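Local coordinates for OTU domain-containing protein wMelOTU (Wolbachia pipientis wMel, PDB 6W9O), which is an OTU-family cysteine protease of the Wolbachia bacterium that acts as a deubiquitinase, presumably cleaving ubiquitin from its conjugates as a bacterial effector, at residues C53-F58 with R131-K136; E73-D78 with E135-K140. All blocks are in the same frame, centred on the assembly; numbering follows the deposited sequence.

Interaction 1: C53-F58 with R131-K136; sequences CFFDSF and RILCEK
Helical segments 53-58 and 131-136 run side by side in nearly the same direction, their axes inclined by 27° and 12.2 Å apart, with F58 facing L133. That spacing is too wide for the backbones to meet, and long aromatic side chains suit the gap they must bridge. F58 makes the main crossing: with CG anti to its backbone N (chi1 -172°), its ring extends toward the second helix and offers one face to L133. L133 covers this face twice: its CB, 3.6 Å from F58 CZ, makes a CH-pi contact, and its CD1 stands over the ring centre. The same CD1 also reaches F54 CE2 at 4.1 Å and, more loosely, the F55 ring. F54 in turn lays its CD2 over the centre of the F55 ring, so the aromatics brace one another. No hydrogen bond links the two segments; the touching residues are buried and the join is apolar. Helix 53-66 also packs against strand 181-188 through F54 and F58. A central helix held between a sheet and further helices, with C53 in its first turn, is consistent with the papain-like clan CA fold of OTU proteases.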
# COMPACT_ATOMS: atom_id res chain seq x y z
N CYS A 53 6.27 0.66 7.55
CA CYS A 53 5.76 -0.66 7.17
C CYS A 53 4.76 -0.61 6.04
O CYS A 53 4.64 -1.59 5.30
CB CYS A 53 5.12 -1.36 8.37
SG CYS A 53 3.64 -0.54 9.04
N PHE A 54 3.97 0.47 5.90
CA PHE A 54 3.02 0.50 4.78
C PHE A 54 3.78 0.52 3.48
O PHE A 54 3.49 -0.28 2.57
CB PHE A 54 2.12 1.77 4.85
CG PHE A 54 1.32 1.95 3.62
CD1 PHE A 54 0.21 1.12 3.36
CD2 PHE A 54 1.74 2.84 2.67
CE1 PHE A 54 -0.47 1.19 2.17
CE2 PHE A 54 1.07 2.94 1.45
CZ PHE A 54 -0.04 2.09 1.19
N PHE A 55 4.74 1.43 3.38
CA PHE A 55 5.51 1.58 2.14
C PHE A 55 6.32 0.34 1.84
O PHE A 55 6.42 -0.09 0.66
CB PHE A 55 6.43 2.80 2.29
CG PHE A 55 5.64 4.08 2.54
CD1 PHE A 55 5.00 4.74 1.51
CD2 PHE A 55 5.53 4.56 3.84
CE1 PHE A 55 4.26 5.87 1.75
CE2 PHE A 55 4.78 5.70 4.08
CZ PHE A 55 4.16 6.36 3.05
N ASP A 56 6.91 -0.25 2.88
CA ASP A 56 7.71 -1.47 2.68
C ASP A 56 6.83 -2.65 2.28
O ASP A 56 7.27 -3.50 1.46
CB ASP A 56 8.47 -1.79 3.96
CG ASP A 56 9.58 -2.82 3.74
OD1 ASP A 56 10.40 -2.56 2.83
OD2 ASP A 56 9.69 -3.80 4.52
N SER A 57 5.64 -2.77 2.83
CA SER A 57 4.74 -3.86 2.43
C SER A 57 4.29 -3.68 0.99
O SER A 57 4.34 -4.64 0.17
CB SER A 57 3.50 -3.86 3.34
OG SER A 57 3.87 -4.14 4.67
N PHE A 58 3.91 -2.45 0.61
CA PHE A 58 3.54 -2.16 -0.78
C PHE A 58 4.70 -2.46 -1.72
O PHE A 58 4.51 -3.08 -2.76
CB PHE A 58 3.13 -0.68 -0.88
CG PHE A 58 2.54 -0.28 -2.21
CD1 PHE A 58 1.14 -0.15 -2.36
CD2 PHE A 58 3.37 0.02 -3.31
CE1 PHE A 58 0.61 0.21 -3.61
CE2 PHE A 58 2.80 0.42 -4.53
CZ PHE A 58 1.41 0.45 -4.66
N ARG A 131 -3.73 5.26 -2.41
CA ARG A 131 -4.40 5.76 -3.61
C ARG A 131 -3.41 6.47 -4.54
O ARG A 131 -3.43 6.27 -5.77
CB ARG A 131 -5.55 6.68 -3.20
CG ARG A 131 -6.27 7.24 -4.40
CD ARG A 131 -7.62 7.91 -3.94
NE ARG A 131 -8.29 8.48 -5.10
CZ ARG A 131 -9.48 9.10 -5.02
NH1 ARG A 131 -10.09 9.19 -3.86
NH2 ARG A 131 -10.02 9.60 -6.11
N ILE A 132 -2.49 7.25 -3.96
CA ILE A 132 -1.47 7.93 -4.76
C ILE A 132 -0.58 6.91 -5.46
O ILE A 132 -0.27 7.05 -6.66
CB ILE A 132 -0.60 8.86 -3.87
CG1 ILE A 132 -1.43 10.03 -3.34
CG2 ILE A 132 0.67 9.30 -4.68
CD1 ILE A 132 -0.73 10.78 -2.16
N LEU A 133 -0.15 5.86 -4.74
CA LEU A 133 0.77 4.91 -5.36
C LEU A 133 0.06 4.02 -6.37
O LEU A 133 0.68 3.57 -7.35
CB LEU A 133 1.44 4.07 -4.27
CG LEU A 133 2.24 4.90 -3.26
CD1 LEU A 133 2.74 4.00 -2.14
CD2 LEU A 133 3.40 5.62 -4.01
N CYS A 134 -1.23 3.72 -6.17
CA CYS A 134 -1.98 2.95 -7.15
C CYS A 134 -2.03 3.72 -8.45
O CYS A 134 -1.88 3.16 -9.56
CB CYS A 134 -3.41 2.74 -6.62
SG CYS A 134 -3.46 1.37 -5.45
N GLU A 135 -2.25 5.03 -8.36
CA GLU A 135 -2.28 5.88 -9.56
C GLU A 135 -0.92 5.90 -10.27
O GLU A 135 -0.85 5.77 -11.51
CB GLU A 135 -2.70 7.30 -9.15
CG GLU A 135 -2.28 8.40 -10.12
CD GLU A 135 -3.20 8.53 -11.26
OE1 GLU A 135 -2.79 9.09 -12.31
OE2 GLU A 135 -4.35 8.08 -11.09
N LYS A 136 0.18 6.02 -9.53
CA LYS A 136 1.49 6.09 -10.18
C LYS A 136 1.87 4.75 -10.81
O LYS A 136 2.34 4.72 -11.96
CB LYS A 136 2.58 6.50 -9.19
CG LYS A 136 3.96 6.46 -9.91
CD LYS A 136 4.97 7.35 -9.23
CE LYS A 136 6.24 7.39 -10.10
NZ LYS A 136 7.25 8.30 -9.50

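Interaction 2: E73-D78 with E135-K140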
# COMPACT_ATOMS: atom_id res chain seq x y z
N GLU A 73 11.68 4.69 0.58
CA GLU A 73 11.91 6.13 0.50
C GLU A 73 11.38 6.71 -0.80
O GLU A 73 10.82 7.81 -0.81
CB GLU A 73 13.40 6.47 0.69
CG GLU A 73 13.68 7.94 0.57
CD GLU A 73 15.15 8.27 0.72
OE1 GLU A 73 15.46 9.44 1.03
OE2 GLU A 73 16.00 7.37 0.52
N LYS A 74 11.60 6.00 -1.92
CA LYS A 74 11.09 6.50 -3.19
C LYS A 74 9.57 6.56 -3.18
O LYS A 74 9.00 7.50 -3.72
CB LYS A 74 11.60 5.59 -4.32
CG LYS A 74 11.02 5.93 -5.73
CD LYS A 74 11.34 7.30 -6.22
CE LYS A 74 11.08 7.39 -7.74
NZ LYS A 74 11.38 8.78 -8.22
N LEU A 75 8.90 5.58 -2.54
CA LEU A 75 7.44 5.61 -2.46
C LEU A 75 6.96 6.82 -1.65
O LEU A 75 5.99 7.48 -2.06
CB LEU A 75 6.88 4.31 -1.86
CG LEU A 75 7.19 3.12 -2.76
CD1 LEU A 75 6.78 1.88 -1.98
CD2 LEU A 75 6.37 3.17 -4.08
N ARG A 76 7.65 7.16 -0.55
CA ARG A 76 7.31 8.40 0.16
C ARG A 76 7.53 9.60 -0.74
O ARG A 76 6.71 10.52 -0.78
CB ARG A 76 8.15 8.54 1.45
CG ARG A 76 7.76 7.55 2.55
CD ARG A 76 8.66 7.77 3.76
NE ARG A 76 8.28 6.91 4.89
CZ ARG A 76 7.29 7.20 5.75
NH1 ARG A 76 6.53 8.31 5.61
NH2 ARG A 76 7.05 6.35 6.75
N ASN A 77 8.64 9.61 -1.51
CA ASN A 77 8.88 10.75 -2.41
C ASN A 77 7.80 10.87 -3.49
O ASN A 77 7.47 11.99 -3.90
CB ASN A 77 10.25 10.59 -3.06
CG ASN A 77 10.68 11.87 -3.70
OD1 ASN A 77 10.96 12.86 -2.99
ND2 ASN A 77 10.74 11.88 -5.04
N ASP A 78 7.26 9.74 -3.96
CA ASP A 78 6.16 9.78 -4.93
C ASP A 78 4.94 10.47 -4.32
O ASP A 78 4.21 11.21 -5.01
CB ASP A 78 5.72 8.35 -5.29
CG ASP A 78 6.77 7.54 -6.11
OD1 ASP A 78 7.62 8.15 -6.82
OD2 ASP A 78 6.68 6.29 -6.00
N GLU A 135 -2.25 5.03 -8.36
CA GLU A 135 -2.28 5.88 -9.56
C GLU A 135 -0.92 5.90 -10.27
O GLU A 135 -0.85 5.77 -11.51
CB GLU A 135 -2.70 7.30 -9.15
CG GLU A 135 -2.28 8.40 -10.12
CD GLU A 135 -3.20 8.53 -11.26
OE1 GLU A 135 -2.79 9.09 -12.31
OE2 GLU A 135 -4.35 8.08 -11.09
N LYS A 136 0.18 6.02 -9.53
CA LYS A 136 1.49 6.09 -10.18
C LYS A 136 1.87 4.75 -10.81
O LYS A 136 2.34 4.72 -11.96
CB LYS A 136 2.58 6.50 -9.19
CG LYS A 136 3.96 6.46 -9.91
CD LYS A 136 4.97 7.35 -9.23
CE LYS A 136 6.24 7.39 -10.10
NZ LYS A 136 7.25 8.30 -9.50
N TYR A 137 1.67 3.64 -10.11
CA TYR A 137 2.18 2.34 -10.56
C TYR A 137 1.13 1.53 -11.30
O TYR A 137 1.45 0.42 -11.76
CB TYR A 137 2.81 1.56 -9.39
CG TYR A 137 4.02 2.32 -8.89
CD1 TYR A 137 5.22 2.24 -9.58
CD2 TYR A 137 3.96 3.17 -7.76
CE1 TYR A 137 6.31 2.95 -9.20
CE2 TYR A 137 5.05 3.89 -7.39
CZ TYR A 137 6.23 3.77 -8.08
OH TYR A 137 7.34 4.51 -7.73
N LYS A 138 -0.08 2.08 -11.46
CA LYS A 138 -1.12 1.43 -12.28
C LYS A 138 -1.45 0.06 -11.71
O LYS A 138 -1.53 -0.95 -12.42
CB LYS A 138 -0.73 1.39 -13.78
CG LYS A 138 -0.27 2.76 -14.29
CD LYS A 138 -0.81 3.08 -15.69
CE LYS A 138 0.00 4.23 -16.27
NZ LYS A 138 -0.62 5.57 -15.98
N VAL A 139 -1.54 0.06 -10.40
CA VAL A 139 -2.03 -1.13 -9.63
C VAL A 139 -3.23 -0.91 -8.66
O VAL A 139 -3.79 0.23 -8.33
CB VAL A 139 -0.87 -1.75 -8.83
CG1 VAL A 139 0.26 -2.24 -9.73
CG2 VAL A 139 -0.35 -0.79 -7.77
N LYS A 140 -3.87 -2.03 -8.39
CA LYS A 140 -4.94 -1.99 -7.38
C LYS A 140 -4.33 -2.51 -6.10
O LYS A 140 -3.52 -3.43 -6.14
CB LYS A 140 -6.09 -2.92 -7.76
CG LYS A 140 -6.81 -2.50 -9.00
CD LYS A 140 -7.45 -3.71 -9.69
CE LYS A 140 -6.41 -4.30 -10.66
NZ LYS A 140 -6.95 -5.30 -11.64
O HOH W 1 9.57 7.66 -10.65
O HOH W 2 9.15 10.58 -10.02
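The ammonium group of K136 is gripped by three partners: D78 OD1 lies 2.7 Å from K136 NZ, and two waters accept further hydrogen bonds from it. This salt bridge clamps helix 72-84 to the C-terminal end of helix 126-137, joining two of the helices of the OTU-type protease fold. Lysine suits this place by its reach: extended from CG to NZ, it spans the gap and crosses the shorter D78 at about a right angle. Its NZ approaches D78 OD1 from above the carboxylate plane. The other oxygen is taken by tyrosine: Y137 OH donates to D78 OD2 over 2.6 Å, arriving on the syn side and 22° out of plane. Dividing the two oxygens between two donors from adjacent residues fixes the rotation of the carboxylate, whose plane stands 52° from that of the ring, and would be expected to favour the ionised form of this buried aspartate. K74 NZ sits 4.4 Å from K136 NZ, yet the same two waters bridge the pair from beside the line joining them, bonded only weakly to K74, and D78 probably offsets some of the repulsion. A bound acetate, probably from the crystallisation liquor, comes within about 4 Å of the K136 side chain. Tyrosine suits its place because its hydroxyl serves D78, whose OD2 lies in the ring plane at the edge, while K136 CG lies over one face and the ring carbons offer L75 an apolar surface. L75, about one turn before D78, brings its CD2 to 3.6 Å from Y137 CE2.

How the interactions relate
From the N terminus the chain first forms helix 53-66, then helix 72-84, and both are later met by helix 126-137. Interaction 1 closes a loop of 72 residues and interaction 2 one of 56. Segment 73-78 lies inside the larger loop, but its partner residues K136 and Y137 come after L133, so the two contacts cross and do not nest. Helix 126-137 thus meets one earlier helix through a buried apolar contact and the other through a more peripheral polar one. The two earlier helices also touch directly, F55 packing against L75 and R76. A probable hydrogen bond between V139 N and C134 O joins the two contacts where helix 126-137 gives way to strand 140-146.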